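Long-range contacts in beta-galactosidase (Bacteroides thetaiotaomicron, PDB 5MUJ), which probably removes arabinofuranose from side chain B of the plant pectin rhamnogalacturonan II, a piece of which is bound here to a five-bladed beta-propeller: residues V51-C62 with M74-K82; D61-W72 with H333-D341. All coordinates share one frame; numbering follows the deposited sequence.

Interaction 1: V51-C62 with M74-K82; sequences VAPTDNYHKIDC and MTYVVYNGK
Strands 59-62 and 74-79 are antiparallel, with Lys59-Tyr79 and Asp61-Val77 as hydrogen-bonded pairs and Ile60-Val78 as the non-hydrogen-bonded pair between them. Their axes come within 4.7 Å, and their N-to-C directions differ by 138°, a marked twist. Each hydrogen-bonded pair makes two backbone bonds; Lys59 N reaches Tyr79 O at 2.8 Å.

Lys59 and Tyr79 lie side by side and point the same way. Lys59 CD touches Tyr79 CD2 at the ring edge, 3.9 Å away. The lysine chain runs extended to CE and then bends (chi4 -67°), which turns NZ onto Lys82 O at 2.9 Å. The amine sits above the carbonyl plane, not on a lone pair. It also bonds Glu355 O. With a leucine at this position, Lys82 O and Glu355 O would probably both be left without this donor, and the turn after the strand would lose a tie.

Ile60 lies on the other face of the sheet. Its CG2 meets Tyr76 CD1 at 3.6 Å. Tyr76 CG stands between its own backbone N and carbonyl carbon (chi1 64°), which brings the ring beside both Ile60 and Val51. Val51 CG1 makes a CH-pi contact over one face of that ring. Val51 CG2 meets the selenium of selenomethionine Met74 tip to tip, at 4.0 Å. Cys62 SG packs on Val77 CG2 at 3.6 Å. Past the strand end, Lys82 CD rests off-centre over the Tyr57 ring.

The pair is the inner hairpin of a propeller blade. Strand 90-97 flanks 71-79, with Trp93 touching Val78, and Ile359 of strand 357-363 packs on Ile60, Met74 and Tyr76.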
loop_
_atom_site.group_PDB
_atom_site.type_symbol
_atom_site.label_atom_id
_atom_site.label_comp_id
_atom_site.label_asym_id
_atom_site.label_seq_id
_atom_site.Cartn_x
_atom_site.Cartn_y
_atom_site.Cartn_z
ATOM N N VAL A 51 13.993 3.006 5.510
ATOM C CA VAL A 51 14.596 1.889 4.843
ATOM C C VAL A 51 15.030 2.306 3.456
ATOM O O VAL A 51 14.179 2.672 2.651
ATOM C CB VAL A 51 13.650 0.658 4.783
ATOM C CG1 VAL A 51 14.415 -0.573 4.306
ATOM C CG2 VAL A 51 13.059 0.326 6.159
ATOM N N ALA A 52 16.310 2.195 3.150
ATOM C CA ALA A 52 16.903 2.615 1.909
ATOM C C ALA A 52 17.752 1.509 1.276
ATOM O O ALA A 52 18.414 0.743 1.982
ATOM C CB ALA A 52 17.750 3.844 2.126
ATOM N N PRO A 53 17.728 1.418 -0.071
ATOM C CA PRO A 53 18.661 0.543 -0.777
ATOM C C PRO A 53 20.105 0.997 -0.615
ATOM O O PRO A 53 20.365 2.218 -0.545
ATOM C CB PRO A 53 18.203 0.657 -2.239
ATOM C CG PRO A 53 17.651 2.022 -2.315
ATOM C CD PRO A 53 16.960 2.252 -1.014
ATOM N N THR A 54 20.993 0.018 -0.492
ATOM C CA THR A 54 22.428 0.291 -0.317
ATOM C C THR A 54 23.184 0.431 -1.657
ATOM O O THR A 54 24.349 0.802 -1.669
ATOM C CB THR A 54 23.132 -0.725 0.632
ATOM O OG1 THR A 54 22.901 -2.086 0.232
ATOM C CG2 THR A 54 22.639 -0.546 2.056
ATOM N N ASP A 55 22.505 0.222 -2.787
ATOM C CA ASP A 55 23.092 0.480 -4.095
ATOM C C ASP A 55 21.981 0.952 -5.016
ATOM O O ASP A 55 20.831 1.010 -4.581
ATOM C CB ASP A 55 23.795 -0.758 -4.653
ATOM C CG ASP A 55 22.872 -1.939 -4.785
ATOM O OD1 ASP A 55 21.838 -1.817 -5.505
ATOM O OD2 ASP A 55 23.169 -2.988 -4.158
ATOM N N ASN A 56 22.326 1.283 -6.263
ATOM C CA ASN A 56 21.353 1.796 -7.242
ATOM C C ASN A 56 20.589 0.752 -8.045
ATOM O O ASN A 56 19.762 1.131 -8.849
ATOM C CB ASN A 56 22.047 2.766 -8.215
ATOM C CG ASN A 56 22.479 4.035 -7.523
ATOM O OD1 ASN A 56 23.573 4.569 -7.753
ATOM N ND2 ASN A 56 21.635 4.495 -6.616
ATOM N N TYR A 57 20.810 -0.524 -7.759
ATOM C CA TYR A 57 20.145 -1.635 -8.451
ATOM C C TYR A 57 19.154 -2.368 -7.528
ATOM O O TYR A 57 18.829 -3.561 -7.717
ATOM C CB TYR A 57 21.218 -2.551 -9.054
ATOM C CG TYR A 57 22.044 -1.796 -10.048
ATOM C CD1 TYR A 57 23.066 -0.934 -9.635
ATOM C CD2 TYR A 57 21.740 -1.860 -11.406
ATOM C CE1 TYR A 57 23.768 -0.182 -10.558
ATOM C CE2 TYR A 57 22.438 -1.115 -12.336
ATOM C CZ TYR A 57 23.461 -0.289 -11.911
ATOM O OH TYR A 57 24.142 0.453 -12.845
ATOM N N HIS A 58 18.617 -1.639 -6.560
ATOM C CA HIS A 58 17.510 -2.084 -5.737
ATOM C C HIS A 58 16.650 -0.875 -5.464
ATOM O O HIS A 58 17.158 0.265 -5.311
ATOM C CB HIS A 58 17.954 -2.758 -4.415
ATOM C CG HIS A 58 18.782 -3.992 -4.608
ATOM N ND1 HIS A 58 18.246 -5.263 -4.674
ATOM C CD2 HIS A 58 20.117 -4.147 -4.745
ATOM C CE1 HIS A 58 19.218 -6.140 -4.856
ATOM N NE2 HIS A 58 20.362 -5.489 -4.903
ATOM N N LYS A 59 15.343 -1.113 -5.398
ATOM C CA LYS A 59 14.370 -0.109 -5.046
ATOM C C LYS A 59 13.455 -0.693 -3.988
ATOM O O LYS A 59 13.044 -1.838 -4.097
ATOM C CB LYS A 59 13.556 0.293 -6.289
ATOM C CG LYS A 59 14.401 0.832 -7.424
ATOM C CD LYS A 59 13.562 1.099 -8.686
ATOM C CE LYS A 59 14.362 1.374 -9.960
ATOM N NZ LYS A 59 15.127 2.657 -9.933
ATOM N N ILE A 60 13.095 0.119 -3.004
ATOM C CA ILE A 60 12.348 -0.306 -1.821
ATOM C C ILE A 60 11.040 0.509 -1.699
ATOM O O ILE A 60 11.075 1.742 -1.741
ATOM C CB ILE A 60 13.231 -0.151 -0.553
ATOM C CG1 ILE A 60 14.324 -1.236 -0.573
ATOM C CG2 ILE A 60 12.377 -0.235 0.707
ATOM C CD1 ILE A 60 15.340 -1.129 0.548
ATOM N N ASP A 61 9.923 -0.176 -1.448
ATOM C CA ASP A 61 8.598 0.463 -1.473
ATOM C C ASP A 61 7.591 -0.293 -0.603
ATOM O O ASP A 61 7.907 -1.371 -0.025
ATOM C CB ASP A 61 8.154 0.492 -2.969
ATOM C CG ASP A 61 7.073 1.494 -3.317
ATOM O OD1 ASP A 61 6.337 2.019 -2.469
ATOM O OD2 ASP A 61 6.947 1.745 -4.531
ATOM N N CYS A 62 6.400 0.263 -0.496
ATOM C CA CYS A 62 5.199 -0.434 -0.068
ATOM C C CYS A 62 5.262 -0.906 1.374
ATOM O O CYS A 62 5.187 -2.090 1.621
ATOM C CB CYS A 62 4.908 -1.654 -0.957
ATOM S SG CYS A 62 4.683 -1.373 -2.724
HETATM N N MSE A 74 7.828 -4.007 9.909
HETATM C CA MSE A 74 7.444 -3.432 8.613
HETATM C C MSE A 74 7.746 -4.425 7.528
HETATM O O MSE A 74 8.884 -4.809 7.326
HETATM C CB MSE A 74 8.232 -2.142 8.342
HETATM C CG MSE A 74 7.757 -1.494 7.030
HETATM SE SE MSE A 74 9.117 -0.274 6.370
HETATM C CE MSE A 74 9.154 0.953 7.909
ATOM N N THR A 75 6.712 -4.805 6.775
ATOM C CA THR A 75 6.977 -5.516 5.492
ATOM C C THR A 75 7.150 -4.474 4.408
ATOM O O THR A 75 6.635 -3.388 4.522
ATOM C CB THR A 75 5.897 -6.552 5.013
ATOM O OG1 THR A 75 4.587 -5.948 4.955
ATOM C CG2 THR A 75 5.846 -7.747 5.850
ATOM N N TYR A 76 7.984 -4.801 3.435
ATOM C CA TYR A 76 8.223 -3.943 2.269
ATOM C C TYR A 76 8.642 -4.768 1.040
ATOM O O TYR A 76 9.012 -5.927 1.156
ATOM C CB TYR A 76 9.217 -2.829 2.581
ATOM C CG TYR A 76 10.620 -3.304 2.935
ATOM C CD1 TYR A 76 11.585 -3.480 1.945
ATOM C CD2 TYR A 76 10.999 -3.523 4.280
ATOM C CE1 TYR A 76 12.862 -3.930 2.235
ATOM C CE2 TYR A 76 12.297 -3.960 4.589
ATOM C CZ TYR A 76 13.229 -4.106 3.589
ATOM O OH TYR A 76 14.505 -4.529 3.866
ATOM N N VAL A 77 8.507 -4.168 -0.142
ATOM C CA VAL A 77 8.892 -4.861 -1.345
ATOM C C VAL A 77 10.226 -4.300 -1.851
ATOM O O VAL A 77 10.554 -3.116 -1.659
ATOM C CB VAL A 77 7.788 -4.805 -2.442
ATOM C CG1 VAL A 77 6.488 -5.347 -1.842
ATOM C CG2 VAL A 77 7.634 -3.396 -3.036
ATOM N N VAL A 78 10.997 -5.175 -2.456
ATOM C CA VAL A 78 12.232 -4.849 -3.094
ATOM C C VAL A 78 12.116 -5.252 -4.597
ATOM O O VAL A 78 11.727 -6.384 -4.948
ATOM C CB VAL A 78 13.407 -5.617 -2.465
ATOM C CG1 VAL A 78 14.672 -5.452 -3.282
ATOM C CG2 VAL A 78 13.650 -5.166 -1.010
ATOM N N TYR A 79 12.490 -4.337 -5.458
ATOM C CA TYR A 79 12.687 -4.608 -6.901
ATOM C C TYR A 79 14.185 -4.550 -7.140
ATOM O O TYR A 79 14.829 -3.580 -6.696
ATOM C CB TYR A 79 11.964 -3.559 -7.752
ATOM C CG TYR A 79 12.361 -3.616 -9.206
ATOM C CD1 TYR A 79 11.924 -4.664 -10.023
ATOM C CD2 TYR A 79 13.176 -2.658 -9.763
ATOM C CE1 TYR A 79 12.320 -4.747 -11.336
ATOM C CE2 TYR A 79 13.558 -2.720 -11.095
ATOM C CZ TYR A 79 13.122 -3.777 -11.878
ATOM O OH TYR A 79 13.448 -3.880 -13.210
ATOM N N ASN A 80 14.750 -5.585 -7.752
ATOM C CA ASN A 80 16.216 -5.745 -7.809
ATOM C C ASN A 80 16.802 -5.335 -9.144
ATOM O O ASN A 80 17.598 -6.062 -9.756
ATOM C CB ASN A 80 16.646 -7.161 -7.428
ATOM C CG ASN A 80 16.104 -8.214 -8.377
ATOM O OD1 ASN A 80 15.134 -7.980 -9.105
ATOM N ND2 ASN A 80 16.695 -9.385 -8.344
ATOM N N GLY A 81 16.420 -4.138 -9.565
ATOM C CA GLY A 81 16.913 -3.539 -10.796
ATOM C C GLY A 81 17.003 -2.030 -10.637
ATOM O O GLY A 81 16.369 -1.468 -9.752
ATOM N N LYS A 82 17.780 -1.396 -11.511
ATOM C CA LYS A 82 17.825 0.081 -11.652
ATOM C C LYS A 82 16.788 0.666 -12.613
ATOM O O LYS A 82 16.316 1.786 -12.425
ATOM C CB LYS A 82 19.212 0.520 -12.134
ATOM C CG LYS A 82 19.411 2.026 -12.163
ATOM C CD LYS A 82 20.850 2.441 -12.416
ATOM C CE LYS A 82 20.989 3.954 -12.324
ATOM N NZ LYS A 82 20.394 4.660 -13.484
HETATM O O HOH W 1 4.086 -4.504 2.767
#

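Interaction 2: D61-W72 with H333-D341; sequences DCPTVFRQGDKW and HKSYVIKHD. With RAM (alpha-L-rhamnopyranose), chain B.
Lys334 meets Asp61 where the innermost strands of two neighbouring blades of the five-bladed beta-propeller run together. Strands 61-68 and 333-340 are nearly parallel, 9° apart in direction. Their axes come no closer than 6.6 Å, and side chains rather than backbone bonds join them.

At the start of the second strand, His333 NE2 is hydrogen-bonded to O4 of the rhamnose at 2.8 Å, almost straight. Next, the extended chain of Lys334 brings NZ between sugar and carboxylate. NZ donates to rhamnose O3 at 2.6 Å and forms a salt bridge with Asp61 OD2 at 2.9 Å. It meets that oxygen on the syn side, 31° out of the carboxylate plane. Arg357 is a second charged partner of OD2 and also bonds the rhamnose; the carboxylate is thus placed to hold both basic groups toward the sugar, consistent with its place in the glycan pocket.

Tyr336 lays one ring face against the backbone of the first strand. Thr64 CA makes a CH-pi contact there, with Val65 N over the same face. Thr64 CG2 touches Tyr336 CE2 at 3.4 Å. Ile338 follows and uses two branches. Its CG1 packs on Val65 CG1 at 3.8 Å, and its CG2 reaches Trp72 CH2 at 4.0 Å. The His340 ring, swung away from its own backbone N (chi1 -178°), then turns a face to Trp72. The indole comes edge-on in a T-shaped pair, and Trp72 CZ2 stands 3.6 Å above the plane of the His340 imidazole, over its centre.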
loop_
_atom_site.group_PDB
_atom_site.type_symbol
_atom_site.label_atom_id
_atom_site.label_comp_id
_atom_site.label_asym_id
_atom_site.label_seq_id
_atom_site.Cartn_x
_atom_site.Cartn_y
_atom_site.Cartn_z
ATOM N N ASP A 61 9.923 -0.176 -1.448
ATOM C CA ASP A 61 8.598 0.463 -1.473
ATOM C C ASP A 61 7.591 -0.293 -0.603
ATOM O O ASP A 61 7.907 -1.371 -0.025
ATOM C CB ASP A 61 8.154 0.492 -2.969
ATOM C CG ASP A 61 7.073 1.494 -3.317
ATOM O OD1 ASP A 61 6.337 2.019 -2.469
ATOM O OD2 ASP A 61 6.947 1.745 -4.531
ATOM N N CYS A 62 6.400 0.263 -0.496
ATOM C CA CYS A 62 5.199 -0.434 -0.068
ATOM C C CYS A 62 5.262 -0.906 1.374
ATOM O O CYS A 62 5.187 -2.090 1.621
ATOM C CB CYS A 62 4.908 -1.654 -0.957
ATOM S SG CYS A 62 4.683 -1.373 -2.724
ATOM N N PRO A 63 5.476 0.039 2.328
ATOM C CA PRO A 63 5.432 -0.303 3.714
ATOM C C PRO A 63 4.087 -0.734 4.273
ATOM O O PRO A 63 3.036 -0.120 3.971
ATOM C CB PRO A 63 5.859 1.008 4.404
ATOM C CG PRO A 63 5.335 2.069 3.485
ATOM C CD PRO A 63 5.620 1.501 2.130
ATOM N N THR A 64 4.130 -1.767 5.105
ATOM C CA THR A 64 3.023 -2.098 5.973
ATOM C C THR A 64 3.607 -2.232 7.377
ATOM O O THR A 64 4.514 -3.045 7.591
ATOM C CB THR A 64 2.335 -3.414 5.567
ATOM O OG1 THR A 64 2.051 -3.402 4.171
ATOM C CG2 THR A 64 1.021 -3.623 6.312
ATOM N N VAL A 65 3.094 -1.437 8.301
ATOM C CA VAL A 65 3.657 -1.407 9.682
ATOM C C VAL A 65 2.662 -1.982 10.665
ATOM O O VAL A 65 1.481 -1.646 10.659
ATOM C CB VAL A 65 4.101 -0.001 10.153
ATOM C CG1 VAL A 65 4.565 -0.024 11.640
ATOM C CG2 VAL A 65 5.210 0.542 9.276
ATOM N N PHE A 66 3.178 -2.844 11.532
ATOM C CA PHE A 66 2.365 -3.450 12.564
ATOM C C PHE A 66 3.184 -3.775 13.822
ATOM O O PHE A 66 4.388 -3.636 13.830
ATOM C CB PHE A 66 1.656 -4.686 12.010
ATOM C CG PHE A 66 2.573 -5.685 11.363
ATOM C CD1 PHE A 66 3.023 -5.466 10.063
ATOM C CD2 PHE A 66 2.936 -6.872 12.005
ATOM C CE1 PHE A 66 3.869 -6.363 9.451
ATOM C CE2 PHE A 66 3.758 -7.780 11.378
ATOM C CZ PHE A 66 4.205 -7.531 10.090
ATOM N N ARG A 67 2.489 -4.185 14.868
ATOM C CA ARG A 67 3.110 -4.382 16.199
ATOM C C ARG A 67 2.816 -5.802 16.692
ATOM O O ARG A 67 1.710 -6.283 16.553
ATOM C CB ARG A 67 2.548 -3.303 17.133
ATOM C CG ARG A 67 2.475 -3.538 18.621
ATOM C CD ARG A 67 3.765 -3.186 19.349
ATOM N NE ARG A 67 3.563 -2.156 20.376
ATOM C CZ ARG A 67 2.824 -2.272 21.486
ATOM N NH1 ARG A 67 2.170 -3.399 21.776
ATOM N NH2 ARG A 67 2.727 -1.235 22.318
ATOM N N GLN A 68 3.823 -6.465 17.260
ATOM C CA GLN A 68 3.619 -7.721 18.009
ATOM C C GLN A 68 4.473 -7.641 19.251
ATOM O O GLN A 68 5.677 -7.466 19.134
ATOM C CB GLN A 68 4.031 -8.949 17.209
ATOM C CG GLN A 68 3.843 -10.243 17.991
ATOM C CD GLN A 68 3.957 -11.465 17.109
ATOM O OE1 GLN A 68 5.014 -12.061 17.005
ATOM N NE2 GLN A 68 2.866 -11.828 16.460
ATOM N N GLY A 69 3.842 -7.817 20.411
ATOM C CA GLY A 69 4.490 -7.579 21.688
ATOM C C GLY A 69 4.679 -6.083 21.789
ATOM O O GLY A 69 3.708 -5.333 21.643
ATOM N N ASP A 70 5.915 -5.646 22.017
ATOM C CA ASP A 70 6.264 -4.224 21.909
ATOM C C ASP A 70 7.218 -3.948 20.746
ATOM O O ASP A 70 7.759 -2.844 20.652
ATOM C CB ASP A 70 6.858 -3.711 23.221
ATOM C CG ASP A 70 5.918 -3.901 24.402
ATOM O OD1 ASP A 70 4.701 -3.665 24.236
ATOM O OD2 ASP A 70 6.401 -4.293 25.488
ATOM N N LYS A 71 7.402 -4.932 19.858
ATOM C CA LYS A 71 8.219 -4.759 18.661
ATOM C C LYS A 71 7.385 -4.275 17.483
ATOM O O LYS A 71 6.322 -4.835 17.209
ATOM C CB LYS A 71 8.838 -6.080 18.232
ATOM C CG LYS A 71 9.931 -5.957 17.173
ATOM C CD LYS A 71 11.271 -5.503 17.760
ATOM C CE LYS A 71 11.977 -6.614 18.524
ATOM N NZ LYS A 71 13.295 -6.164 19.062
ATOM N N TRP A 72 7.925 -3.293 16.767
ATOM C CA TRP A 72 7.327 -2.816 15.538
ATOM C C TRP A 72 7.930 -3.568 14.337
ATOM O O TRP A 72 9.138 -3.775 14.247
ATOM C CB TRP A 72 7.539 -1.323 15.359
ATOM C CG TRP A 72 6.865 -0.510 16.440
ATOM C CD1 TRP A 72 7.432 0.032 17.580
ATOM C CD2 TRP A 72 5.483 -0.173 16.495
ATOM N NE1 TRP A 72 6.481 0.669 18.322
ATOM C CE2 TRP A 72 5.277 0.584 17.666
ATOM C CE3 TRP A 72 4.396 -0.421 15.656
ATOM C CZ2 TRP A 72 4.011 1.074 18.022
ATOM C CZ3 TRP A 72 3.149 0.078 16.010
ATOM C CH2 TRP A 72 2.966 0.828 17.154
ATOM N N HIS A 333 4.955 9.497 -1.822
ATOM C CA HIS A 333 3.718 8.811 -2.139
ATOM C C HIS A 333 3.640 7.378 -1.617
ATOM O O HIS A 333 4.643 6.677 -1.499
ATOM C CB HIS A 333 3.473 8.849 -3.674
ATOM C CG HIS A 333 4.349 7.944 -4.478
ATOM N ND1 HIS A 333 5.584 7.500 -4.085
ATOM C CD2 HIS A 333 4.124 7.349 -5.679
ATOM C CE1 HIS A 333 6.104 6.713 -5.009
ATOM N NE2 HIS A 333 5.232 6.606 -5.993
ATOM N N LYS A 334 2.391 6.951 -1.403
ATOM C CA LYS A 334 2.005 5.642 -0.858
ATOM C C LYS A 334 2.054 5.775 0.628
ATOM O O LYS A 334 2.904 6.507 1.115
ATOM C CB LYS A 334 2.809 4.490 -1.444
ATOM C CG LYS A 334 2.875 4.528 -2.969
ATOM C CD LYS A 334 3.528 3.298 -3.511
ATOM C CE LYS A 334 3.625 3.365 -5.020
ATOM N NZ LYS A 334 4.295 2.158 -5.540
ATOM N N SER A 335 1.078 5.225 1.340
ATOM C CA SER A 335 0.922 5.482 2.789
ATOM C C SER A 335 0.827 4.256 3.645
ATOM O O SER A 335 0.230 3.236 3.302
ATOM C CB SER A 335 -0.360 6.291 3.042
ATOM O OG SER A 335 -0.342 7.514 2.331
ATOM N N TYR A 336 1.444 4.374 4.817
ATOM C CA TYR A 336 1.019 3.629 5.985
ATOM C C TYR A 336 1.191 4.536 7.203
ATOM O O TYR A 336 2.227 5.146 7.365
ATOM C CB TYR A 336 1.791 2.315 6.136
ATOM C CG TYR A 336 0.942 1.245 6.721
ATOM C CD1 TYR A 336 0.740 1.154 8.100
ATOM C CD2 TYR A 336 0.241 0.332 5.885
ATOM C CE1 TYR A 336 -0.094 0.204 8.640
ATOM C CE2 TYR A 336 -0.580 -0.636 6.431
ATOM C CZ TYR A 336 -0.746 -0.701 7.810
ATOM O OH TYR A 336 -1.546 -1.653 8.405
ATOM N N VAL A 337 0.152 4.645 8.023
ATOM C CA VAL A 337 0.081 5.653 9.071
ATOM C C VAL A 337 -0.138 4.995 10.447
ATOM O O VAL A 337 -1.049 4.177 10.652
ATOM C CB VAL A 337 -1.017 6.702 8.767
ATOM C CG1 VAL A 337 -0.940 7.884 9.726
ATOM C CG2 VAL A 337 -0.892 7.226 7.350
ATOM N N ILE A 338 0.709 5.347 11.407
ATOM C CA ILE A 338 0.580 4.825 12.743
ATOM C C ILE A 338 0.393 6.034 13.635
ATOM O O ILE A 338 1.195 6.961 13.549
ATOM C CB ILE A 338 1.869 4.097 13.194
ATOM C CG1 ILE A 338 2.193 2.895 12.294
ATOM C CG2 ILE A 338 1.749 3.648 14.634
ATOM C CD1 ILE A 338 1.202 1.746 12.355
ATOM N N LYS A 339 -0.655 6.048 14.452
ATOM C CA LYS A 339 -0.680 6.943 15.611
ATOM C C LYS A 339 -0.359 6.168 16.895
ATOM O O LYS A 339 -1.087 5.281 17.307
ATOM C CB LYS A 339 -2.006 7.692 15.758
ATOM C CG LYS A 339 -1.929 8.718 16.885
ATOM C CD LYS A 339 -3.078 9.685 16.992
ATOM C CE LYS A 339 -2.784 10.683 18.112
ATOM N NZ LYS A 339 -3.887 11.640 18.275
ATOM N N HIS A 340 0.713 6.579 17.575
ATOM C CA HIS A 340 1.150 5.908 18.796
ATOM C C HIS A 340 1.707 6.933 19.766
ATOM O O HIS A 340 2.476 7.801 19.354
ATOM C CB HIS A 340 2.201 4.861 18.461
ATOM C CG HIS A 340 2.686 4.087 19.654
ATOM N ND1 HIS A 340 1.931 3.106 20.260
ATOM C CD2 HIS A 340 3.847 4.155 20.346
ATOM C CE1 HIS A 340 2.613 2.597 21.274
ATOM N NE2 HIS A 340 3.769 3.232 21.360
ATOM N N ASP A 341 1.301 6.825 21.041
ATOM C CA ASP A 341 1.768 7.683 22.117
ATOM C C ASP A 341 1.752 9.147 21.705
ATOM O O ASP A 341 2.738 9.841 21.839
ATOM C CB ASP A 341 3.171 7.232 22.563
ATOM C CG ASP A 341 3.632 7.912 23.837
ATOM O OD1 ASP A 341 2.849 7.982 24.814
ATOM O OD2 ASP A 341 4.787 8.378 23.825
HETATM C C1 RAM B . 3.628 3.401 -11.117
HETATM C C2 RAM B . 3.839 2.573 -9.876
HETATM C C3 RAM B . 5.040 3.140 -9.124
HETATM C C4 RAM B . 4.745 4.608 -8.809
HETATM C C5 RAM B . 4.370 5.485 -10.012
HETATM C C6 RAM B . 3.697 6.780 -9.592
HETATM O O2 RAM B . 2.626 2.631 -9.078
HETATM O O3 RAM B . 5.322 2.405 -7.930
HETATM O O4 RAM B . 5.921 5.191 -8.271
HETATM O O5 RAM B . 3.561 4.838 -11.027
HETATM O O HOH W 2 2.140 1.555 1.895
#

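How the interactions relate
From the N terminus, the chain leaves strand 45-51, which belongs to the last blade, and enters strand 59-68, the innermost strand of the first blade. Interaction 1 then closes a short hairpin loop, with 11 residues between its segments. Interaction 2 closes a far longer one of 260 residues, running through the remaining blades and back to strand 331-340. The two cross along the chain and share Asp61 and Cys62. They also touch directly: Thr75 N lies 2.9 Å from Thr64 O, a probable hydrogen bond. Interaction 1 mainly ties strands within the first blade, with Val51 reaching in from the last; interaction 2 ties the innermost strands of those two blades where the propeller ring closes.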